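Local coordinates for McyG protein (Microcystis aeruginosa PCC 7806, PDB 4R0M) that binds phenylalanyl-adenylate in its adenylation domain and probably activates its acyl substrate as an adenylate for transfer to the adjoining peptidyl carrier domain in microcystin biosynthesis, at residues A[133-136]-A[137-141]; A[324-327]-A[328-331]; A[405-408]-A[409-412]; A[504-507]-A[508-512]. All blocks are in the same frame, centred on the assembly; numbering follows the deposited sequence.

Interaction 1. Residues A[133-136]-A[137-141]; sequences ELIT and EIEKL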
loop_
_atom_site.group_PDB
_atom_site.type_symbol
_atom_site.label_atom_id
_atom_site.label_comp_id
_atom_site.label_asym_id
_atom_site.label_seq_id
_atom_site.Cartn_x
_atom_site.Cartn_y
_atom_site.Cartn_z
ATOM N N GLU A 133 12.930 12.717 16.300
ATOM C CA GLU A 133 12.099 12.024 17.280
ATOM C C GLU A 133 12.533 10.562 17.478
ATOM O O GLU A 133 12.540 10.060 18.604
ATOM C CB GLU A 133 10.623 12.095 16.863
ATOM C CG GLU A 133 9.631 11.825 17.988
ATOM C CD GLU A 133 8.220 11.551 17.488
ATOM O OE1 GLU A 133 8.055 10.723 16.564
ATOM O OE2 GLU A 133 7.268 12.154 18.032
ATOM N N LEU A 134 12.907 9.898 16.384
ATOM C CA LEU A 134 13.181 8.458 16.393
ATOM C C LEU A 134 14.651 8.079 16.540
ATOM O O LEU A 134 14.960 6.928 16.855
ATOM C CB LEU A 134 12.625 7.802 15.124
ATOM C CG LEU A 134 11.109 7.740 14.926
ATOM C CD1 LEU A 134 10.799 7.479 13.463
ATOM C CD2 LEU A 134 10.471 6.679 15.811
ATOM N N ILE A 135 15.546 9.040 16.309
ATOM C CA ILE A 135 16.998 8.796 16.285
ATOM C C ILE A 135 17.507 7.965 17.476
ATOM O O ILE A 135 18.232 6.985 17.288
ATOM C CB ILE A 135 17.804 10.121 16.121
ATOM C CG1 ILE A 135 19.310 9.859 16.016
ATOM C CG2 ILE A 135 17.508 11.116 17.239
ATOM C CD1 ILE A 135 19.817 9.737 14.596
ATOM N N THR A 136 17.102 8.348 18.685
ATOM C CA THR A 136 17.595 7.725 19.917
ATOM C C THR A 136 17.120 6.277 20.072
ATOM O O THR A 136 17.907 5.401 20.441
ATOM C CB THR A 136 17.198 8.553 21.160
ATOM O OG1 THR A 136 17.440 9.943 20.906
ATOM C CG2 THR A 136 18.001 8.118 22.386
ATOM N N GLU A 137 15.840 6.040 19.781
ATOM C CA GLU A 137 15.238 4.705 19.861
ATOM C C GLU A 137 15.920 3.707 18.930
ATOM O O GLU A 137 16.154 2.559 19.308
ATOM C CB GLU A 137 13.747 4.761 19.514
ATOM C CG GLU A 137 12.891 5.557 20.478
ATOM C CD GLU A 137 11.531 5.898 19.898
ATOM O OE1 GLU A 137 10.860 4.989 19.360
ATOM O OE2 GLU A 137 11.131 7.079 19.983
ATOM N N ILE A 138 16.230 4.155 17.715
ATOM C CA ILE A 138 16.813 3.295 16.688
ATOM C C ILE A 138 18.275 2.962 16.998
ATOM O O ILE A 138 18.723 1.841 16.747
ATOM C CB ILE A 138 16.631 3.899 15.273
ATOM C CG1 ILE A 138 15.135 4.079 14.977
ATOM C CG2 ILE A 138 17.277 3.020 14.209
ATOM C CD1 ILE A 138 14.824 4.882 13.730
ATOM N N GLU A 139 19.003 3.925 17.560
ATOM C CA GLU A 139 20.376 3.687 18.018
ATOM C C GLU A 139 20.405 2.691 19.178
ATOM O O GLU A 139 21.259 1.804 19.219
ATOM C CB GLU A 139 21.060 4.998 18.421
ATOM C CG GLU A 139 21.424 5.900 17.249
ATOM C CD GLU A 139 22.208 7.134 17.661
ATOM O OE1 GLU A 139 21.830 7.792 18.656
ATOM O OE2 GLU A 139 23.205 7.455 16.978
ATOM N N LYS A 140 19.457 2.845 20.103
ATOM C CA LYS A 140 19.314 1.964 21.267
ATOM C C LYS A 140 19.158 0.500 20.856
ATOM O O LYS A 140 19.808 -0.381 21.420
ATOM C CB LYS A 140 18.126 2.411 22.128
ATOM C CG LYS A 140 17.981 1.662 23.446
ATOM C CD LYS A 140 16.873 2.253 24.304
ATOM C CE LYS A 140 16.666 1.439 25.573
ATOM N NZ LYS A 140 15.738 2.110 26.525
ATOM N N LEU A 141 18.300 0.257 19.867
ATOM C CA LEU A 141 18.111 -1.072 19.288
ATOM C C LEU A 141 19.431 -1.664 18.790
ATOM O O LEU A 141 19.693 -2.854 18.976
ATOM C CB LEU A 141 17.084 -1.007 18.148
ATOM C CG LEU A 141 16.812 -2.236 17.271
ATOM C CD1 LEU A 141 16.149 -3.364 18.055
ATOM C CD2 LEU A 141 15.963 -1.849 16.067
#
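Ile138 reaches back onto Leu134, four residues earlier. Ile138 CB starts 3.8 Å from Leu134 O. From there Ile138 CG1 stands beside the backbone N and anti to the carbonyl carbon (chi1 -60°), a torsion that carries it to 3.4 Å from Leu134 O. The tip, Ile138 CD1, reaches past that oxygen and touches Leu134 CB at 3.9 Å. The same oxygen takes the N-H of Ile138, Ile138 N to Leu134 O being 3.2 Å, with the donor almost straight out from the carbonyl (171°). This helix, 135-144, is the crossover of a beta-alpha-beta unit between the parallel strands 128-130 and 152-154, and Ile135, Ile138 and Glu139 all lean on Val152 of the second strand. Leu134 N bonds to OD1 of Asp131, just after the first strand. On another flank, Ile135 and Glu139 run side by side and point the same way; Glu139 CG rests 3.4 Å from Ile135 O. Glu137 instead slants across Leu134, Glu137 OE1 lying 4.0 Å from Leu134 CD2, while both Glu137 and Ile138 touch Tyr106.

Interaction 2. Residues A[324-327]-A[328-331]; sequences QLQE and RAIK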
loop_
_atom_site.group_PDB
_atom_site.type_symbol
_atom_site.label_atom_id
_atom_site.label_comp_id
_atom_site.label_asym_id
_atom_site.label_seq_id
_atom_site.Cartn_x
_atom_site.Cartn_y
_atom_site.Cartn_z
ATOM N N GLN A 324 -21.936 15.690 -3.320
ATOM C CA GLN A 324 -21.443 16.210 -4.606
ATOM C C GLN A 324 -20.328 15.401 -5.271
ATOM O O GLN A 324 -19.691 15.881 -6.212
ATOM C CB GLN A 324 -21.054 17.694 -4.497
ATOM C CG GLN A 324 -22.188 18.615 -4.074
ATOM C CD GLN A 324 -21.821 20.080 -4.197
ATOM O OE1 GLN A 324 -21.502 20.565 -5.285
ATOM N NE2 GLN A 324 -21.867 20.799 -3.079
ATOM N N LEU A 325 -20.097 14.177 -4.798
ATOM C CA LEU A 325 -19.150 13.277 -5.454
ATOM C C LEU A 325 -19.707 12.884 -6.818
ATOM O O LEU A 325 -20.735 12.208 -6.906
ATOM C CB LEU A 325 -18.876 12.035 -4.599
ATOM C CG LEU A 325 -17.822 11.044 -5.109
ATOM C CD1 LEU A 325 -16.416 11.611 -4.971
ATOM C CD2 LEU A 325 -17.934 9.713 -4.379
ATOM N N GLN A 326 -19.029 13.328 -7.874
ATOM C CA GLN A 326 -19.511 13.146 -9.246
ATOM C C GLN A 326 -19.516 11.682 -9.685
ATOM O O GLN A 326 -18.801 10.848 -9.118
ATOM C CB GLN A 326 -18.713 14.012 -10.231
ATOM C CG GLN A 326 -17.220 13.719 -10.278
ATOM C CD GLN A 326 -16.471 14.641 -11.223
ATOM O OE1 GLN A 326 -15.794 15.573 -10.788
ATOM N NE2 GLN A 326 -16.593 14.389 -12.522
ATOM N N GLU A 327 -20.336 11.384 -10.690
ATOM C CA GLU A 327 -20.463 10.033 -11.232
ATOM C C GLU A 327 -19.159 9.565 -11.869
ATOM O O GLU A 327 -18.487 10.336 -12.560
ATOM C CB GLU A 327 -21.603 9.968 -12.251
ATOM C CG GLU A 327 -22.994 10.091 -11.642
ATOM C CD GLU A 327 -24.101 10.146 -12.682
ATOM O OE1 GLU A 327 -23.812 9.986 -13.891
ATOM O OE2 GLU A 327 -25.269 10.352 -12.289
ATOM N N ARG A 328 -18.813 8.302 -11.614
ATOM C CA ARG A 328 -17.611 7.651 -12.166
ATOM C C ARG A 328 -16.280 8.165 -11.592
ATOM O O ARG A 328 -15.213 7.863 -12.127
ATOM C CB ARG A 328 -17.604 7.694 -13.706
ATOM C CG ARG A 328 -18.586 6.732 -14.357
ATOM C CD ARG A 328 -18.572 6.848 -15.874
ATOM N NE ARG A 328 -19.374 5.800 -16.507
ATOM C CZ ARG A 328 -20.682 5.885 -16.753
ATOM N NH1 ARG A 328 -21.365 6.976 -16.424
ATOM N NH2 ARG A 328 -21.313 4.869 -17.331
ATOM N N ALA A 329 -16.350 8.921 -10.497
ATOM C CA ALA A 329 -15.156 9.465 -9.846
ATOM C C ALA A 329 -14.319 8.380 -9.171
ATOM O O ALA A 329 -13.089 8.450 -9.172
ATOM C CB ALA A 329 -15.538 10.541 -8.843
ATOM N N ILE A 330 -14.991 7.385 -8.594
ATOM C CA ILE A 330 -14.320 6.264 -7.936
ATOM C C ILE A 330 -13.611 5.390 -8.968
ATOM O O ILE A 330 -14.223 4.939 -9.940
ATOM C CB ILE A 330 -15.305 5.418 -7.099
ATOM C CG1 ILE A 330 -15.934 6.276 -6.001
ATOM C CG2 ILE A 330 -14.602 4.203 -6.498
ATOM C CD1 ILE A 330 -17.060 5.600 -5.252
ATOM N N LYS A 331 -12.317 5.173 -8.748
ATOM C CA LYS A 331 -11.493 4.392 -9.665
ATOM C C LYS A 331 -10.824 3.201 -8.961
ATOM O O LYS A 331 -9.716 3.329 -8.436
ATOM C CB LYS A 331 -10.431 5.279 -10.338
ATOM C CG LYS A 331 -10.947 6.557 -10.998
ATOM C CD LYS A 331 -11.806 6.270 -12.222
ATOM C CE LYS A 331 -11.923 7.478 -13.137
ATOM N NZ LYS A 331 -12.692 8.592 -12.519
#
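Gln326 to Ala329 form a type II beta turn, closed by a weak hydrogen bond from Ala329 N to Gln326 O at 3.4 Å, with Arg328 taking up the positive phi (70°) expected at the third position. Inside the turn the Ala329 methyl is the meeting point. Gln326 O sits 3.3 Å from Ala329 CB, and Gln326 CG approaches that methyl to 3.9 Å. Leu325 comes in with its two branches divided: CG lies anti to the backbone N (chi1 -176°), CD1 touches Ala329 CB at 4.1 Å, and CD2 meets Ile330 CD1 at 4.3 Å. Ile330 opens strand 330-336 and packs on Ile313, Phe316 and Leu317 of helix 310-320, the helix that a Schellman motif ends at Gln324. The connection therefore brings the chain from that helix into the large mixed sheet. Lys331 curls back to the turn, its NZ giving a hydrogen bond of 2.7 Å to Arg328 O in the carbonyl plane, a weak one to Ala329 O, and another to Lys299 O. With three carbonyl oxygens gathered round it, the ammonium group of this buried lysine probably has much of its charge met by backbone dipoles, and it ties the turn to Lys299, just ahead of the neighbouring strand 300-303.

Interaction 3. Residues A[405-408]-A[409-412]; sequences NELN and QEVF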
loop_
_atom_site.group_PDB
_atom_site.type_symbol
_atom_site.label_atom_id
_atom_site.label_comp_id
_atom_site.label_asym_id
_atom_site.label_seq_id
_atom_site.Cartn_x
_atom_site.Cartn_y
_atom_site.Cartn_z
ATOM N N ASN A 405 18.581 -14.666 -7.165
ATOM C CA ASN A 405 18.488 -15.366 -8.452
ATOM C C ASN A 405 17.448 -16.489 -8.452
ATOM O O ASN A 405 16.761 -16.713 -9.453
ATOM C CB ASN A 405 19.854 -15.927 -8.863
ATOM C CG ASN A 405 20.923 -14.853 -8.980
ATOM O OD1 ASN A 405 20.717 -13.812 -9.611
ATOM N ND2 ASN A 405 22.080 -15.108 -8.381
ATOM N N GLU A 406 17.345 -17.183 -7.320
ATOM C CA GLU A 406 16.382 -18.267 -7.137
ATOM C C GLU A 406 14.950 -17.780 -7.347
ATOM O O GLU A 406 14.148 -18.455 -7.995
ATOM C CB GLU A 406 16.529 -18.869 -5.738
ATOM C CG GLU A 406 15.912 -20.250 -5.577
ATOM C CD GLU A 406 15.919 -20.723 -4.135
ATOM O OE1 GLU A 406 16.796 -21.540 -3.782
ATOM O OE2 GLU A 406 15.058 -20.268 -3.352
ATOM N N LEU A 407 14.640 -16.610 -6.794
ATOM C CA LEU A 407 13.320 -16.008 -6.946
ATOM C C LEU A 407 13.112 -15.451 -8.354
ATOM O O LEU A 407 12.034 -15.608 -8.930
ATOM C CB LEU A 407 13.094 -14.923 -5.887
ATOM C CG LEU A 407 11.772 -14.145 -5.879
ATOM C CD1 LEU A 407 10.559 -15.057 -5.752
ATOM C CD2 LEU A 407 11.795 -13.122 -4.756
ATOM N N ASN A 408 14.145 -14.810 -8.901
ATOM C CA ASN A 408 14.092 -14.253 -10.253
ATOM C C ASN A 408 13.803 -15.302 -11.328
ATOM O O ASN A 408 12.997 -15.067 -12.228
ATOM C CB ASN A 408 15.382 -13.489 -10.581
ATOM C CG ASN A 408 15.518 -12.197 -9.793
ATOM O OD1 ASN A 408 14.548 -11.686 -9.231
ATOM N ND2 ASN A 408 16.731 -11.658 -9.753
ATOM N N GLN A 409 14.450 -16.461 -11.216
ATOM C CA GLN A 409 14.243 -17.564 -12.157
ATOM C C GLN A 409 12.841 -18.177 -12.052
ATOM O O GLN A 409 12.320 -18.720 -13.029
ATOM C CB GLN A 409 15.318 -18.640 -11.974
ATOM C CG GLN A 409 16.671 -18.266 -12.565
ATOM C CD GLN A 409 17.728 -19.337 -12.359
ATOM O OE1 GLN A 409 18.165 -19.590 -11.234
ATOM N NE2 GLN A 409 18.155 -19.965 -13.450
ATOM N N GLU A 410 12.237 -18.072 -10.870
ATOM C CA GLU A 410 10.900 -18.607 -10.624
ATOM C C GLU A 410 9.793 -17.709 -11.184
ATOM O O GLU A 410 8.931 -18.181 -11.929
ATOM C CB GLU A 410 10.685 -18.845 -9.121
ATOM C CG GLU A 410 9.373 -19.536 -8.768
ATOM C CD GLU A 410 8.953 -19.339 -7.316
ATOM O OE1 GLU A 410 9.591 -18.542 -6.592
ATOM O OE2 GLU A 410 7.967 -19.983 -6.895
ATOM N N VAL A 411 9.819 -16.424 -10.829
ATOM C CA VAL A 411 8.707 -15.515 -11.152
ATOM C C VAL A 411 8.879 -14.694 -12.438
ATOM O O VAL A 411 7.907 -14.134 -12.946
ATOM C CB VAL A 411 8.323 -14.591 -9.965
ATOM C CG1 VAL A 411 7.810 -15.409 -8.786
ATOM C CG2 VAL A 411 9.486 -13.698 -9.550
ATOM N N PHE A 412 10.106 -14.621 -12.952
ATOM C CA PHE A 412 10.365 -13.983 -14.247
ATOM C C PHE A 412 10.645 -15.028 -15.326
ATOM O O PHE A 412 11.672 -15.706 -15.290
ATOM C CB PHE A 412 11.532 -12.992 -14.160
ATOM C CG PHE A 412 11.255 -11.795 -13.299
ATOM C CD1 PHE A 412 10.590 -10.687 -13.815
ATOM C CD2 PHE A 412 11.674 -11.766 -11.973
ATOM C CE1 PHE A 412 10.336 -9.580 -13.021
ATOM C CE2 PHE A 412 11.424 -10.663 -11.172
ATOM C CZ PHE A 412 10.754 -9.569 -11.698
#
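Asn408 and Phe412 lie side by side at the end of helix 405-411, both side chains pointing the same way. The amide plane is turned 75° from the ring, and Asn408 OD1 comes 3.8 Å from Phe412 CE2. Nearer the backbone, the ring presents its edge to Asn408, with CA of Asn408 in the ring plane, and Phe412 N bonds to Asn408 O at 3.0 Å. The polar end of Asn408 is steadied from outside, since its OD1 accepts a hydrogen bond from Tyr401 N.

Leu407 works on another face. Its CG stands anti to the backbone N (chi1 179°), which sends CD1 forward along the helix to meet Val411 CG1 at 4.1 Å and to brush Glu410 OE1 at 3.7 Å; both partners cross it at a slant. Leu407 and Val411 also rest on Tyr401, while the N-H of Val411 returns to Leu407 O, with Val411 N 3.0 Å from that oxygen. Gln409 lies back over the preceding turn: its N bonds to Asn405 O at 2.9 Å, and its CG packs 3.5 Å from the same oxygen.

Replacing Phe412 with an alanine would probably open a gap beside Asn408 and leave Phe417, whose ring meets that of Phe412, without its aromatic neighbour. The arrangement is that of a short surface helix running straight into a hairpin: Phe412 leaves helical angles to begin strand 412-413, which pairs antiparallel with 416-419, and Val411 is joined by backbone hydrogen bonding to Thr418.

Interaction 4. Residues A[504-507]-A[508-512]; sequences RSHV and TQKFG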
loop_
_atom_site.group_PDB
_atom_site.type_symbol
_atom_site.label_atom_id
_atom_site.label_comp_id
_atom_site.label_asym_id
_atom_site.label_seq_id
_atom_site.Cartn_x
_atom_site.Cartn_y
_atom_site.Cartn_z
ATOM N N ARG A 504 -20.377 -16.202 14.055
ATOM C CA ARG A 504 -20.613 -17.552 13.536
ATOM C C ARG A 504 -21.982 -17.701 12.868
ATOM O O ARG A 504 -22.073 -18.226 11.756
ATOM C CB ARG A 504 -20.451 -18.599 14.642
ATOM C CG ARG A 504 -20.154 -19.999 14.122
ATOM C CD ARG A 504 -20.163 -21.047 15.228
ATOM N NE ARG A 504 -19.408 -20.647 16.419
ATOM C CZ ARG A 504 -18.089 -20.765 16.561
ATOM N NH1 ARG A 504 -17.345 -21.266 15.585
ATOM N NH2 ARG A 504 -17.512 -20.373 17.689
ATOM N N SER A 505 -23.032 -17.234 13.543
ATOM C CA SER A 505 -24.395 -17.347 13.018
ATOM C C SER A 505 -24.608 -16.499 11.763
ATOM O O SER A 505 -25.156 -16.984 10.771
ATOM C CB SER A 505 -25.432 -17.001 14.090
ATOM O OG SER A 505 -25.239 -15.690 14.585
ATOM N N HIS A 506 -24.151 -15.247 11.802
ATOM C CA HIS A 506 -24.272 -14.334 10.662
ATOM C C HIS A 506 -23.590 -14.853 9.424
ATOM O O HIS A 506 -24.103 -14.686 8.316
ATOM C CB HIS A 506 -23.750 -12.948 11.023
ATOM C CG HIS A 506 -24.237 -11.854 10.104
ATOM N ND1 HIS A 506 -23.458 -11.302 9.155
ATOM C CD2 HIS A 506 -25.474 -11.214 10.020
ATOM C CE1 HIS A 506 -24.156 -10.356 8.496
ATOM N NE2 HIS A 506 -25.390 -10.306 9.025
ATOM N N VAL A 507 -22.438 -15.502 9.603
ATOM C CA VAL A 507 -21.707 -16.123 8.490
ATOM C C VAL A 507 -22.446 -17.341 7.920
ATOM O O VAL A 507 -22.486 -17.526 6.699
ATOM C CB VAL A 507 -20.249 -16.482 8.882
ATOM C CG1 VAL A 507 -19.581 -17.351 7.822
ATOM C CG2 VAL A 507 -19.432 -15.216 9.099
ATOM N N THR A 508 -23.036 -18.159 8.796
ATOM C CA THR A 508 -23.792 -19.343 8.359
ATOM C C THR A 508 -25.056 -18.956 7.602
ATOM O O THR A 508 -25.364 -19.542 6.563
ATOM C CB THR A 508 -24.185 -20.281 9.526
ATOM O OG1 THR A 508 -24.934 -19.554 10.511
ATOM C CG2 THR A 508 -22.971 -20.871 10.175
ATOM N N GLN A 509 -25.774 -17.967 8.132
ATOM C CA GLN A 509 -27.019 -17.483 7.534
ATOM C C GLN A 509 -26.839 -16.992 6.099
ATOM O O GLN A 509 -27.722 -17.182 5.263
ATOM C CB GLN A 509 -27.636 -16.364 8.383
ATOM C CG GLN A 509 -28.140 -16.786 9.760
ATOM C CD GLN A 509 -29.332 -17.730 9.715
ATOM O OE1 GLN A 509 -30.076 -17.778 8.733
ATOM N NE2 GLN A 509 -29.522 -18.485 10.790
ATOM N N LYS A 510 -25.691 -16.375 5.816
ATOM C CA LYS A 510 -25.444 -15.760 4.510
ATOM C C LYS A 510 -24.708 -16.668 3.530
ATOM O O LYS A 510 -24.935 -16.587 2.322
ATOM C CB LYS A 510 -24.690 -14.431 4.663
ATOM C CG LYS A 510 -25.390 -13.383 5.526
ATOM C CD LYS A 510 -26.625 -12.795 4.853
ATOM C CE LYS A 510 -27.304 -11.768 5.748
ATOM N NZ LYS A 510 -28.547 -11.213 5.141
ATOM N N PHE A 511 -23.835 -17.531 4.045
ATOM C CA PHE A 511 -22.967 -18.348 3.188
ATOM C C PHE A 511 -23.270 -19.848 3.190
ATOM O O PHE A 511 -22.915 -20.551 2.243
ATOM C CB PHE A 511 -21.492 -18.107 3.533
ATOM C CG PHE A 511 -20.998 -16.739 3.154
ATOM C CD1 PHE A 511 -20.465 -16.504 1.891
ATOM C CD2 PHE A 511 -21.066 -15.685 4.058
ATOM C CE1 PHE A 511 -20.010 -15.243 1.536
ATOM C CE2 PHE A 511 -20.612 -14.421 3.710
ATOM C CZ PHE A 511 -20.082 -14.200 2.447
ATOM N N GLY A 512 -23.913 -20.334 4.249
ATOM C CA GLY A 512 -24.239 -21.756 4.363
ATOM C C GLY A 512 -23.130 -22.593 4.981
ATOM O O GLY A 512 -23.306 -23.790 5.223
#
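Thr508 turns its OG1 into the position between the backbone N and the carbonyl carbon (chi1 56°), and that brings the hydroxyl within 2.6 Å of Ser505 O, to which it gives a hydrogen bond. The same torsion swings Thr508 CG2 to 3.2 Å from Arg504 O. Ser505 O thus holds two donors: Thr508 OG1 comes in from the flank, at 116° to the C=O, whereas Gln509 N, at 2.9 Å, lies nearly straight ahead of it (165°). A valine in place of Thr508 would lose the hydroxyl, and Ser505 O would probably be left with the helical N-H of Gln509 as its one donor in this stretch. Helix 498-511, to which all this belongs, is the crossover of a beta-alpha-beta unit between strands 479-486 and 517-520. Arg504 reaches toward the second of those strands with weak bonds from NH1 to Pro515 O and Ala516 O. One face of the His506 ring takes Lys510 CG; the lysine chain, bent at chi2, then crosses the histidine at a slant, with Lys510 CE 4.1 Å from His506 NE2. The Phe511 ring sets its edge to the preceding turn, Val507 O lying in the ring plane 3.5 Å from Phe511 CD2, and it packs on Glu451, Leu452 and Thr455 of helix 449-457. His506 shares Thr455 with it. The helix ends at Phe511, and Gly512 is the first to leave helical angles; its positive phi would press a side chain against the carbonyl before it, and Gly512 N bonds back to Thr508 O at 2.8 Å.

In the fold
The four contacts follow one another along the chain, each closing before the next opens, and none touches another. Interaction 1 lies on the crossover helix of the four-stranded parallel sheet, interaction 2 at the entry to strand 330-336 of the nine-stranded mixed sheet, and interaction 3 on the helix leading into the six-stranded antiparallel sheet. Interaction 4 sits in a separate beta-alpha-beta unit further along. Centres are about 33 Å apart for interactions 2 and 4 and about 48 Å for 1 and 4. The side chains of Ile330 in interaction 2 and Val411 in interaction 3 each lie about 11 Å from the bound phenylalanyl-adenylate, near the site but not touching the ligand.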